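Local structure of polyketide biosynthesis 3-hydroxy-3-methylglutaryl-ACP synthase PksG (Bacillus subtilis, 4YXT) at residues A[8-13]-A[348-353]; A[52-57]-A[168-173]; A[313-318]-A[337-342]. The protein catalyses the aldol condensation of an acetyl group carried by an acyl carrier protein with a beta-ketothioester polyketide intermediate during biosynthesis of the antibiotic bacillaene. The protein carries 1 engineered substitution. One frame throughout, in Å; residues are numbered along the deposited sequence.

Interaction 1 of 3, residues A[8-13]-A[348-353]; sequences AMNVFG and RTFGIE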
ATOM      1  N   ALA A   8      16.205   8.950 -11.745  1.00 23.83           N
ATOM      2  CA  ALA A   8      16.447   7.979 -12.769  1.00 23.29           C
ATOM      3  C   ALA A   8      15.196   7.100 -12.849  1.00 23.20           C
ATOM      4  O   ALA A   8      14.526   6.952 -11.858  1.00 19.45           O
ATOM      5  CB  ALA A   8      17.688   7.174 -12.411  1.00 22.75           C
ATOM      6  N   MET A   9      14.875   6.581 -14.032  1.00 24.82           N
ATOM      7  CA  MET A   9      13.751   5.630 -14.163  1.00 29.79           C
ATOM      8  C   MET A   9      13.951   4.689 -15.339  1.00 26.32           C
ATOM      9  O   MET A   9      14.522   5.077 -16.330  1.00 31.02           O
ATOM     10  CB  MET A   9      12.381   6.349 -14.246  1.00 31.14           C
ATOM     11  CG  MET A   9      11.993   6.903 -15.600  1.00 33.42           C
ATOM     12  SD  MET A   9      10.490   7.927 -15.525  1.00 39.20           S
ATOM     13  CE  MET A   9       9.251   6.699 -15.172  1.00 31.93           C
ATOM     14  N   ASN A  10      13.491   3.451 -15.187  1.00 25.49           N
ATOM     15  CA  ASN A  10      13.728   2.407 -16.149  1.00 22.56           C
ATOM     16  C   ASN A  10      12.559   1.461 -16.300  1.00 24.02           C
ATOM     17  O   ASN A  10      11.863   1.167 -15.360  1.00 25.09           O
ATOM     18  CB  ASN A  10      14.966   1.591 -15.806  1.00 21.71           C
ATOM     19  CG  ASN A  10      15.326   0.619 -16.929  1.00 20.86           C
ATOM     20  OD1 ASN A  10      15.249   0.979 -18.089  1.00 21.36           O
ATOM     21  ND2 ASN A  10      15.608  -0.583 -16.610  1.00 19.54           N
ATOM     22  N   VAL A  11      12.391   0.943 -17.502  1.00 24.53           N
ATOM     23  CA  VAL A  11      11.210   0.193 -17.874  1.00 25.96           C
ATOM     24  C   VAL A  11      11.713  -1.174 -18.134  1.00 24.50           C
ATOM     25  O   VAL A  11      12.755  -1.255 -18.721  1.00 23.93           O
ATOM     26  CB  VAL A  11      10.613   0.730 -19.216  1.00 24.57           C
ATOM     27  CG1 VAL A  11       9.510  -0.165 -19.775  1.00 22.29           C
ATOM     28  CG2 VAL A  11      10.084   2.127 -19.025  1.00 24.85           C
ATOM     29  N   PHE A  12      10.995  -2.196 -17.646  1.00 25.22           N
ATOM     30  CA  PHE A  12      11.067  -3.583 -18.124  1.00 24.97           C
ATOM     31  C   PHE A  12       9.711  -3.993 -18.694  1.00 27.94           C
ATOM     32  O   PHE A  12       8.725  -4.187 -17.937  1.00 25.16           O
ATOM     33  CB  PHE A  12      11.373  -4.576 -17.016  1.00 25.29           C
ATOM     34  CG  PHE A  12      11.688  -5.962 -17.528  1.00 24.51           C
ATOM     35  CD1 PHE A  12      12.902  -6.216 -18.145  1.00 24.52           C
ATOM     36  CD2 PHE A  12      10.777  -7.002 -17.409  1.00 24.38           C
ATOM     37  CE1 PHE A  12      13.222  -7.483 -18.636  1.00 24.49           C
ATOM     38  CE2 PHE A  12      11.098  -8.270 -17.891  1.00 25.05           C
ATOM     39  CZ  PHE A  12      12.322  -8.503 -18.510  1.00 22.33           C
ATOM     40  N   GLY A  13       9.668  -4.122 -20.023  1.00 27.48           N
ATOM     41  CA  GLY A  13       8.471  -4.552 -20.754  1.00 26.47           C
ATOM     42  C   GLY A  13       8.525  -5.970 -21.278  1.00 26.46           C
ATOM     43  O   GLY A  13       8.070  -6.243 -22.375  1.00 27.90           O
ATOM     44  N   ARG A 348      18.616   8.313 -21.641  1.00 33.45           N
ATOM     45  CA  ARG A 348      19.160   7.654 -22.872  1.00 33.80           C
ATOM     46  C   ARG A 348      20.072   6.495 -22.534  1.00 29.19           C
ATOM     47  O   ARG A 348      20.042   5.490 -23.197  1.00 34.37           O
ATOM     48  CB  ARG A 348      19.883   8.624 -23.827  1.00 36.87           C
ATOM     49  CG  ARG A 348      20.071   8.001 -25.223  1.00 43.13           C
ATOM     50  CD  ARG A 348      21.359   8.382 -25.947  1.00 48.70           C
ATOM     51  NE  ARG A 348      22.532   8.320 -25.064  1.00 55.75           N
ATOM     52  CZ  ARG A 348      23.235   7.225 -24.771  1.00 56.41           C
ATOM     53  NH1 ARG A 348      22.929   6.031 -25.281  1.00 58.51           N
ATOM     54  NH2 ARG A 348      24.261   7.327 -23.942  1.00 56.00           N
ATOM     55  N   THR A 349      20.812   6.601 -21.442  1.00 31.48           N
ATOM     56  CA  THR A 349      21.750   5.549 -21.018  1.00 31.90           C
ATOM     57  C   THR A 349      21.097   4.191 -20.777  1.00 32.19           C
ATOM     58  O   THR A 349      21.698   3.138 -21.031  1.00 30.34           O
ATOM     59  CB  THR A 349      22.460   5.969 -19.717  1.00 35.27           C
ATOM     60  OG1 THR A 349      22.887   7.329 -19.837  1.00 38.48           O
ATOM     61  CG2 THR A 349      23.681   5.142 -19.508  1.00 36.63           C
ATOM     62  N   PHE A 350      19.867   4.187 -20.280  1.00 30.08           N
ATOM     63  CA  PHE A 350      19.185   2.915 -20.059  1.00 27.40           C
ATOM     64  C   PHE A 350      18.760   2.247 -21.348  1.00 27.64           C
ATOM     65  O   PHE A 350      18.460   1.068 -21.352  1.00 28.57           O
ATOM     66  CB  PHE A 350      17.957   3.112 -19.131  1.00 29.36           C
ATOM     67  CG  PHE A 350      18.314   3.699 -17.785  1.00 29.66           C
ATOM     68  CD1 PHE A 350      19.155   3.009 -16.916  1.00 30.45           C
ATOM     69  CD2 PHE A 350      17.850   4.951 -17.401  1.00 31.27           C
ATOM     70  CE1 PHE A 350      19.508   3.538 -15.685  1.00 31.23           C
ATOM     71  CE2 PHE A 350      18.204   5.488 -16.172  1.00 30.19           C
ATOM     72  CZ  PHE A 350      19.037   4.777 -15.313  1.00 30.31           C
ATOM     73  N   GLY A 351      18.683   2.967 -22.473  1.00 30.12           N
ATOM     74  CA  GLY A 351      18.370   2.243 -23.701  1.00 26.37           C
ATOM     75  C   GLY A 351      17.040   1.520 -23.651  1.00 24.94           C
ATOM     76  O   GLY A 351      16.892   0.395 -24.135  1.00 24.02           O
ATOM     77  N   ILE A 352      16.014   2.192 -23.146  1.00 27.36           N
ATOM     78  CA  ILE A 352      14.684   1.519 -23.056  1.00 28.16           C
ATOM     79  C   ILE A 352      14.211   0.965 -24.402  1.00 25.12           C
ATOM     80  O   ILE A 352      13.812  -0.203 -24.486  1.00 25.42           O
ATOM     81  CB  ILE A 352      13.602   2.437 -22.413  1.00 26.66           C
ATOM     82  CG1 ILE A 352      13.854   2.573 -20.910  1.00 27.26           C
ATOM     83  CG2 ILE A 352      12.224   1.875 -22.623  1.00 23.92           C
ATOM     84  CD1 ILE A 352      13.386   3.912 -20.352  1.00 28.99           C
ATOM     85  N   GLU A 353      14.250   1.788 -25.440  1.00 28.27           N
ATOM     86  CA  GLU A 353      13.851   1.369 -26.811  1.00 28.71           C
ATOM     87  C   GLU A 353      14.597   0.133 -27.241  1.00 27.91           C
ATOM     88  O   GLU A 353      14.024  -0.885 -27.675  1.00 21.20           O
ATOM     89  CB  GLU A 353      14.125   2.497 -27.827  1.00 32.55           C
ATOM     90  CG  GLU A 353      12.874   3.199 -28.294  1.00 40.25           C
ATOM     91  CD  GLU A 353      12.949   3.764 -29.691  1.00 38.85           C
ATOM     92  OE1 GLU A 353      13.837   4.573 -29.952  1.00 48.30           O
ATOM     93  OE2 GLU A 353      12.093   3.427 -30.522  1.00 44.88           O
TER

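Interaction 2 of 3, residues A[52-57]-A[168-173]; sequences VTFGVN and AGAGAV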
ATOM      1  N   VAL A  52       8.011  -9.762  -8.984  1.00 20.71           N
ATOM      2  CA  VAL A  52       9.374  -9.567  -8.450  1.00 20.82           C
ATOM      3  C   VAL A  52      10.411  -9.536  -9.589  1.00 20.72           C
ATOM      4  O   VAL A  52      11.202  -8.601  -9.719  1.00 23.22           O
ATOM      5  CB  VAL A  52       9.749 -10.691  -7.471  1.00 19.06           C
ATOM      6  CG1 VAL A  52      11.162 -10.464  -6.963  1.00 17.21           C
ATOM      7  CG2 VAL A  52       8.709 -10.741  -6.329  1.00 18.98           C
ATOM      8  N   THR A  53      10.347 -10.527 -10.462  1.00 18.93           N
ATOM      9  CA  THR A  53      11.281 -10.579 -11.561  1.00 20.75           C
ATOM     10  C   THR A  53      11.130  -9.336 -12.388  1.00 21.62           C
ATOM     11  O   THR A  53      12.136  -8.729 -12.764  1.00 21.10           O
ATOM     12  CB  THR A  53      11.119 -11.844 -12.440  1.00 21.41           C
ATOM     13  OG1 THR A  53       9.875 -11.808 -13.149  1.00 22.55           O
ATOM     14  CG2 THR A  53      11.183 -13.120 -11.566  1.00 21.63           C
ATOM     15  N   PHE A  54       9.872  -8.950 -12.640  1.00 21.52           N
ATOM     16  CA  PHE A  54       9.593  -7.806 -13.510  1.00 22.82           C
ATOM     17  C   PHE A  54      10.123  -6.559 -12.849  1.00 21.80           C
ATOM     18  O   PHE A  54      10.738  -5.774 -13.541  1.00 21.28           O
ATOM     19  CB  PHE A  54       8.098  -7.623 -13.822  1.00 24.09           C
ATOM     20  CG  PHE A  54       7.669  -8.203 -15.127  1.00 26.98           C
ATOM     21  CD1 PHE A  54       7.625  -9.555 -15.306  1.00 28.69           C
ATOM     22  CD2 PHE A  54       7.296  -7.372 -16.183  1.00 31.78           C
ATOM     23  CE1 PHE A  54       7.228 -10.102 -16.534  1.00 34.22           C
ATOM     24  CE2 PHE A  54       6.897  -7.890 -17.410  1.00 31.67           C
ATOM     25  CZ  PHE A  54       6.867  -9.263 -17.588  1.00 35.31           C
ATOM     26  N   GLY A  55       9.912  -6.411 -11.521  1.00 19.28           N
ATOM     27  CA  GLY A  55      10.408  -5.245 -10.769  1.00 17.65           C
ATOM     28  C   GLY A  55      11.947  -5.175 -10.636  1.00 18.16           C
ATOM     29  O   GLY A  55      12.555  -4.094 -10.779  1.00 19.32           O
ATOM     30  N   VAL A  56      12.572  -6.301 -10.321  1.00 17.33           N
ATOM     31  CA  VAL A  56      14.060  -6.380 -10.216  1.00 18.65           C
ATOM     32  C   VAL A  56      14.684  -6.055 -11.523  1.00 18.62           C
ATOM     33  O   VAL A  56      15.543  -5.172 -11.605  1.00 16.93           O
ATOM     34  CB  VAL A  56      14.509  -7.725  -9.689  1.00 16.84           C
ATOM     35  CG1 VAL A  56      16.024  -7.965  -9.797  1.00 17.40           C
ATOM     36  CG2 VAL A  56      14.062  -7.834  -8.227  1.00 17.14           C
ATOM     37  N   ASN A  57      14.151  -6.640 -12.574  1.00 19.91           N
ATOM     38  CA  ASN A  57      14.672  -6.323 -13.927  1.00 20.74           C
ATOM     39  C   ASN A  57      14.507  -4.864 -14.323  1.00 21.12           C
ATOM     40  O   ASN A  57      15.377  -4.327 -14.980  1.00 21.64           O
ATOM     41  CB  ASN A  57      14.076  -7.266 -14.950  1.00 20.56           C
ATOM     42  CG  ASN A  57      14.443  -8.692 -14.659  1.00 19.76           C
ATOM     43  OD1 ASN A  57      15.516  -8.955 -14.152  1.00 21.80           O
ATOM     44  ND2 ASN A  57      13.569  -9.604 -14.951  1.00 21.83           N
ATOM     45  N   ALA A 168      -3.750  -6.133 -23.045  1.00 27.27           N
ATOM     46  CA  ALA A 168      -3.619  -6.674 -21.722  1.00 26.48           C
ATOM     47  C   ALA A 168      -2.167  -7.049 -21.482  1.00 27.34           C
ATOM     48  O   ALA A 168      -1.786  -8.189 -21.707  1.00 26.71           O
ATOM     49  CB  ALA A 168      -4.520  -7.906 -21.579  1.00 27.40           C
ATOM     50  N   GLY A 169      -1.359  -6.109 -20.994  1.00 24.71           N
ATOM     51  CA  GLY A 169       0.064  -6.352 -20.870  1.00 26.36           C
ATOM     52  C   GLY A 169       0.697  -6.772 -19.553  1.00 27.54           C
ATOM     53  O   GLY A 169       0.032  -7.198 -18.600  1.00 34.71           O
ATOM     54  N   ALA A 170       2.025  -6.700 -19.547  1.00 23.62           N
ATOM     55  CA  ALA A 170       2.862  -7.039 -18.410  1.00 23.20           C
ATOM     56  C   ALA A 170       4.085  -6.125 -18.462  1.00 21.99           C
ATOM     57  O   ALA A 170       4.702  -5.952 -19.505  1.00 22.03           O
ATOM     58  CB  ALA A 170       3.325  -8.468 -18.481  1.00 20.75           C
ATOM     59  N   GLY A 171       4.485  -5.569 -17.337  1.00 23.44           N
ATOM     60  CA  GLY A 171       5.524  -4.569 -17.374  1.00 21.34           C
ATOM     61  C   GLY A 171       5.838  -4.121 -15.981  1.00 24.36           C
ATOM     62  O   GLY A 171       5.101  -4.466 -15.051  1.00 25.20           O
ATOM     63  N   ALA A 172       6.935  -3.362 -15.849  1.00 21.53           N
ATOM     64  CA  ALA A 172       7.297  -2.726 -14.602  1.00 20.12           C
ATOM     65  C   ALA A 172       8.116  -1.539 -14.934  1.00 18.57           C
ATOM     66  O   ALA A 172       8.825  -1.528 -15.950  1.00 17.80           O
ATOM     67  CB  ALA A 172       8.046  -3.662 -13.647  1.00 20.42           C
ATOM     68  N   VAL A 173       7.942  -0.505 -14.133  1.00 18.14           N
ATOM     69  CA  VAL A 173       8.754   0.693 -14.205  1.00 18.52           C
ATOM     70  C   VAL A 173       9.305   1.018 -12.798  1.00 19.92           C
ATOM     71  O   VAL A 173       8.546   1.049 -11.813  1.00 19.95           O
ATOM     72  CB  VAL A 173       7.975   1.937 -14.699  1.00 18.20           C
ATOM     73  CG1 VAL A 173       8.906   3.154 -14.847  1.00 18.32           C
ATOM     74  CG2 VAL A 173       7.297   1.718 -16.027  1.00 18.88           C
TER

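Interaction 3 of 3, residues A[313-318]-A[337-342]; sequences GRFDTP and GITTPQ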
ATOM      1  N   GLY A 313      10.621  12.817 -26.776  1.00 32.80           N
ATOM      2  CA  GLY A 313      10.245  14.208 -26.949  1.00 32.71           C
ATOM      3  C   GLY A 313      11.454  15.091 -27.118  1.00 31.03           C
ATOM      4  O   GLY A 313      12.540  14.614 -27.133  1.00 29.84           O
ATOM      5  N   ARG A 314      11.233  16.389 -27.259  1.00 32.96           N
ATOM      6  CA  ARG A 314      12.306  17.360 -27.511  1.00 36.35           C
ATOM      7  C   ARG A 314      12.634  18.153 -26.249  1.00 34.63           C
ATOM      8  O   ARG A 314      11.781  18.869 -25.733  1.00 36.71           O
ATOM      9  CB  ARG A 314      11.889  18.337 -28.632  1.00 36.48           C
ATOM     10  CG  ARG A 314      12.986  19.350 -29.000  1.00 44.08           C
ATOM     11  CD  ARG A 314      12.594  20.307 -30.104  1.00 44.57           C
ATOM     12  NE  ARG A 314      12.042  19.638 -31.282  1.00 47.89           N
ATOM     13  CZ  ARG A 314      11.571  20.284 -32.353  1.00 53.77           C
ATOM     14  NH1 ARG A 314      11.605  21.620 -32.413  1.00 59.81           N
ATOM     15  NH2 ARG A 314      11.091  19.603 -33.387  1.00 49.93           N
ATOM     16  N   PHE A 315      13.860  18.017 -25.749  1.00 34.76           N
ATOM     17  CA  PHE A 315      14.283  18.698 -24.514  1.00 34.04           C
ATOM     18  C   PHE A 315      15.554  19.499 -24.674  1.00 39.74           C
ATOM     19  O   PHE A 315      16.541  19.265 -23.970  1.00 45.76           O
ATOM     20  CB  PHE A 315      14.386  17.697 -23.366  1.00 29.62           C
ATOM     21  CG  PHE A 315      13.053  17.167 -22.941  1.00 28.91           C
ATOM     22  CD1 PHE A 315      12.307  17.821 -21.965  1.00 30.17           C
ATOM     23  CD2 PHE A 315      12.502  16.086 -23.571  1.00 27.35           C
ATOM     24  CE1 PHE A 315      11.033  17.369 -21.614  1.00 29.11           C
ATOM     25  CE2 PHE A 315      11.251  15.616 -23.213  1.00 28.68           C
ATOM     26  CZ  PHE A 315      10.521  16.235 -22.225  1.00 27.08           C
ATOM     27  N   ASP A 316      15.518  20.457 -25.602  1.00 47.59           N
ATOM     28  CA  ASP A 316      16.637  21.392 -25.788  1.00 54.32           C
ATOM     29  C   ASP A 316      16.759  22.290 -24.579  1.00 49.34           C
ATOM     30  O   ASP A 316      17.857  22.611 -24.166  1.00 47.94           O
ATOM     31  CB  ASP A 316      16.496  22.266 -27.058  1.00 57.39           C
ATOM     32  CG  ASP A 316      16.877  21.523 -28.331  1.00 66.25           C
ATOM     33  OD1 ASP A 316      16.784  20.273 -28.365  1.00 69.39           O
ATOM     34  OD2 ASP A 316      17.270  22.190 -29.310  1.00 72.00           O
ATOM     35  N   THR A 317      15.616  22.724 -24.056  1.00 47.32           N
ATOM     36  CA  THR A 317      15.570  23.532 -22.848  1.00 44.92           C
ATOM     37  C   THR A 317      14.616  22.791 -21.900  1.00 38.85           C
ATOM     38  O   THR A 317      13.983  21.826 -22.309  1.00 35.35           O
ATOM     39  CB  THR A 317      15.127  25.012 -23.114  1.00 45.96           C
ATOM     40  OG1 THR A 317      13.728  25.082 -23.430  1.00 46.91           O
ATOM     41  CG2 THR A 317      15.918  25.644 -24.268  1.00 50.30           C
ATOM     42  N   PRO A 318      14.573  23.198 -20.630  1.00 36.55           N
ATOM     43  CA  PRO A 318      13.662  22.573 -19.654  1.00 34.94           C
ATOM     44  C   PRO A 318      12.205  22.664 -20.065  1.00 33.27           C
ATOM     45  O   PRO A 318      11.773  23.691 -20.550  1.00 40.06           O
ATOM     46  CB  PRO A 318      13.891  23.403 -18.381  1.00 31.80           C
ATOM     47  CG  PRO A 318      15.334  23.802 -18.498  1.00 33.53           C
ATOM     48  CD  PRO A 318      15.597  24.031 -19.965  1.00 32.32           C
ATOM     49  N   GLY A 337       5.707  18.423 -13.491  1.00 20.82           N
ATOM     50  CA  GLY A 337       7.118  18.489 -13.190  1.00 23.75           C
ATOM     51  C   GLY A 337       7.935  18.911 -14.403  1.00 25.89           C
ATOM     52  O   GLY A 337       7.416  18.894 -15.548  1.00 24.26           O
ATOM     53  N   ILE A 338       9.175  19.345 -14.117  1.00 24.99           N
ATOM     54  CA  ILE A 338      10.111  19.815 -15.117  1.00 24.69           C
ATOM     55  C   ILE A 338      11.221  18.805 -15.426  1.00 25.25           C
ATOM     56  O   ILE A 338      11.813  18.216 -14.516  1.00 20.69           O
ATOM     57  CB  ILE A 338      10.720  21.183 -14.675  1.00 27.48           C
ATOM     58  CG1 ILE A 338       9.660  22.264 -14.838  1.00 29.66           C
ATOM     59  CG2 ILE A 338      11.971  21.503 -15.500  1.00 25.78           C
ATOM     60  CD1 ILE A 338       9.984  23.596 -14.224  1.00 33.71           C
ATOM     61  N   THR A 339      11.485  18.608 -16.719  1.00 25.21           N
ATOM     62  CA  THR A 339      12.538  17.705 -17.198  1.00 31.66           C
ATOM     63  C   THR A 339      13.633  18.515 -17.898  1.00 31.22           C
ATOM     64  O   THR A 339      13.330  19.352 -18.726  1.00 31.28           O
ATOM     65  CB  THR A 339      12.003  16.660 -18.211  1.00 33.87           C
ATOM     66  OG1 THR A 339      11.034  15.842 -17.557  1.00 39.55           O
ATOM     67  CG2 THR A 339      13.134  15.747 -18.718  1.00 34.72           C
ATOM     68  N   THR A 340      14.889  18.277 -17.554  1.00 32.36           N
ATOM     69  CA  THR A 340      15.999  19.065 -18.119  1.00 34.25           C
ATOM     70  C   THR A 340      16.715  18.295 -19.245  1.00 36.15           C
ATOM     71  O   THR A 340      16.571  17.057 -19.366  1.00 33.73           O
ATOM     72  CB  THR A 340      16.989  19.509 -17.024  1.00 32.39           C
ATOM     73  OG1 THR A 340      17.646  18.376 -16.472  1.00 32.02           O
ATOM     74  CG2 THR A 340      16.253  20.243 -15.855  1.00 32.01           C
ATOM     75  N   PRO A 341      17.469  19.020 -20.102  1.00 38.22           N
ATOM     76  CA  PRO A 341      18.188  18.283 -21.149  1.00 36.45           C
ATOM     77  C   PRO A 341      19.101  17.243 -20.528  1.00 35.33           C
ATOM     78  O   PRO A 341      19.200  16.140 -21.048  1.00 29.95           O
ATOM     79  CB  PRO A 341      18.976  19.371 -21.887  1.00 38.49           C
ATOM     80  CG  PRO A 341      18.234  20.631 -21.627  1.00 40.00           C
ATOM     81  CD  PRO A 341      17.643  20.478 -20.236  1.00 38.10           C
ATOM     82  N   GLN A 342      19.709  17.566 -19.385  1.00 34.99           N
ATOM     83  CA  GLN A 342      20.571  16.616 -18.680  1.00 34.77           C
ATOM     84  C   GLN A 342      19.794  15.340 -18.283  1.00 33.96           C
ATOM     85  O   GLN A 342      20.310  14.250 -18.386  1.00 28.29           O
ATOM     86  CB  GLN A 342      21.155  17.240 -17.434  1.00 37.61           C
ATOM     87  CG  GLN A 342      22.162  18.335 -17.708  1.00 44.73           C
ATOM     88  CD  GLN A 342      21.523  19.668 -18.057  1.00 49.66           C
ATOM     89  OE1 GLN A 342      20.301  19.854 -17.929  1.00 46.31           O
ATOM     90  NE2 GLN A 342      22.356  20.617 -18.498  1.00 54.99           N
TER

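Interaction 1 of 3, residues A[8-13]-A[348-353]
F350, near the end of helix 341-349, and I352, at the start of helix 352-357, both pack on strand 5-12, and N10 meets both. N10 CB sits over one face of the F350 ring, the amide and ring planes 30° apart. At the rim of the same ring, near its plane, A8 CB packs against F350 CZ at 4.0 Å, while M9 O approaches F350 CD2 obliquely at 3.5 Å. That carbonyl oxygen is a hydrogen-bond acceptor for Q347 of the preceding helix turn. The strand belongs to the central mixed sheet of the thiolase-like fold, near the middle of its strand order, and the turn between the two helices, from the C-terminal part of the chain, packs against it. G351, with phi 60°, turns the chain here: G351 N is hydrogen-bonded to R348 O (3.0 Å), and the residue is the N-cap of the next helix. I352 follows at once and sends its side chain to the strand. Its CG2 lies 3.9 Å from V11 CB, and its CD1 is 4.0 Å from V11 CG2, the two side chains crossing at about a right angle. With CG anti to the backbone N (chi1 -172°), N10 places OD1 3.5 Å from I352 CG1 and 3.6 Å from F350 CB, carbon neighbours both; ND2 of the same amide is hydrogen-bonded to A58 O in helix 51-64.

Interaction 2 of 3, residues A[52-57]-A[168-173]
F54 and G55 of helix 51-64 rest on the start of strand 170-178, a helix-on-sheet contact of the thiolase-like fold in which the short helical and strand segments run at 41° to each other, 7.2 Å apart at their closest. The first kind of contact is ring against backbone. The F54 ring lies obliquely against the G171 backbone, F54 CE2 coming within 3.3 Å of G171 N and F54 CD2 within 3.5 Å of G171 CA; A172 N lies at the ring edge, near its plane. A chi1 of -97°, away from the staggered values, swings the ring along the strand toward A170. Apolar contacts between side chains come second: F54 CZ touches A170 CB at 3.7 Å, and F54 CB faces A172 CB at 4.0 Å. F12 of strand 5-12, which pairs through its backbone with A172, also meets F54 with the rings edge-to-face, so F54 touches both strands. The third kind sets a methyl against helix backbone. The CA atoms of G55 and A172 are 5.5 Å apart, a closeness consistent with the small residues on both sides, and the methyl carbon A172 CB abuts the carbonyl oxygen F54 O at 3.4 Å.

Interaction 3 of 3, residues A[313-318]-A[337-342]
The ring of F315 receives the methyl group of T339 over one face: T339 CG2 stands 4.2 Å from the ring centroid and 25° off the normal, a CH-pi contact displaced toward the rim. T339 CB completes the approach, 3.6 Å from F315 CE1. With OG1 anti to the carbonyl carbon (chi1 -62°), CG2 is left anti to the backbone N and turned to the ring, while OG1 is hydrogen-bonded to V183 O. The F315 ring also meets that of Y246. The proline rings carry the remainder of the contact. P341 presses its CG carbon against two carbonyl oxygens of the loop, F315 O and D316 O, each at 3.2 Å. P318 touches both I338 and P341: its CD packs on P341 CD at 4.1 Å and its CB on I338 CG2 at 3.9 Å, and the P318 CA hydrogen points to T339 O (CA to O 3.4 Å, 145° at the hydrogen). T340 is the N-cap of helix 341-349; its OG1 makes a weak hydrogen bond to G343 N and another bond to E182. The contact joins the loop after helix 301-312 to the end of strand 331-339 and the first turn of helix 341-349, at the base of the beta hairpin formed by strands 319-327 and 331-339.

Overall arrangement
Interactions 1 and 2 are buried and touch one another: they use neighbouring strands of the central sheet, 5-12 and 170-178, with F12 N probably hydrogen-bonded to A172 O. Interaction 3, its centre about 17 Å from that of interaction 1 and about 27 Å from that of interaction 2, is partly exposed, yet it shares helix 341-349 with interaction 1: interaction 3 uses its start and interaction 1 the region of its end. All three reach the same sheet. A phenylalanine takes part in each, against the asparagine CB and an alanine methyl in 8-13/348-353, strand backbone and alanine methyls in 52-57/168-173 and a threonine methyl in 313-318/337-342, where a proline against two carbonyl oxygens takes over toward the surface.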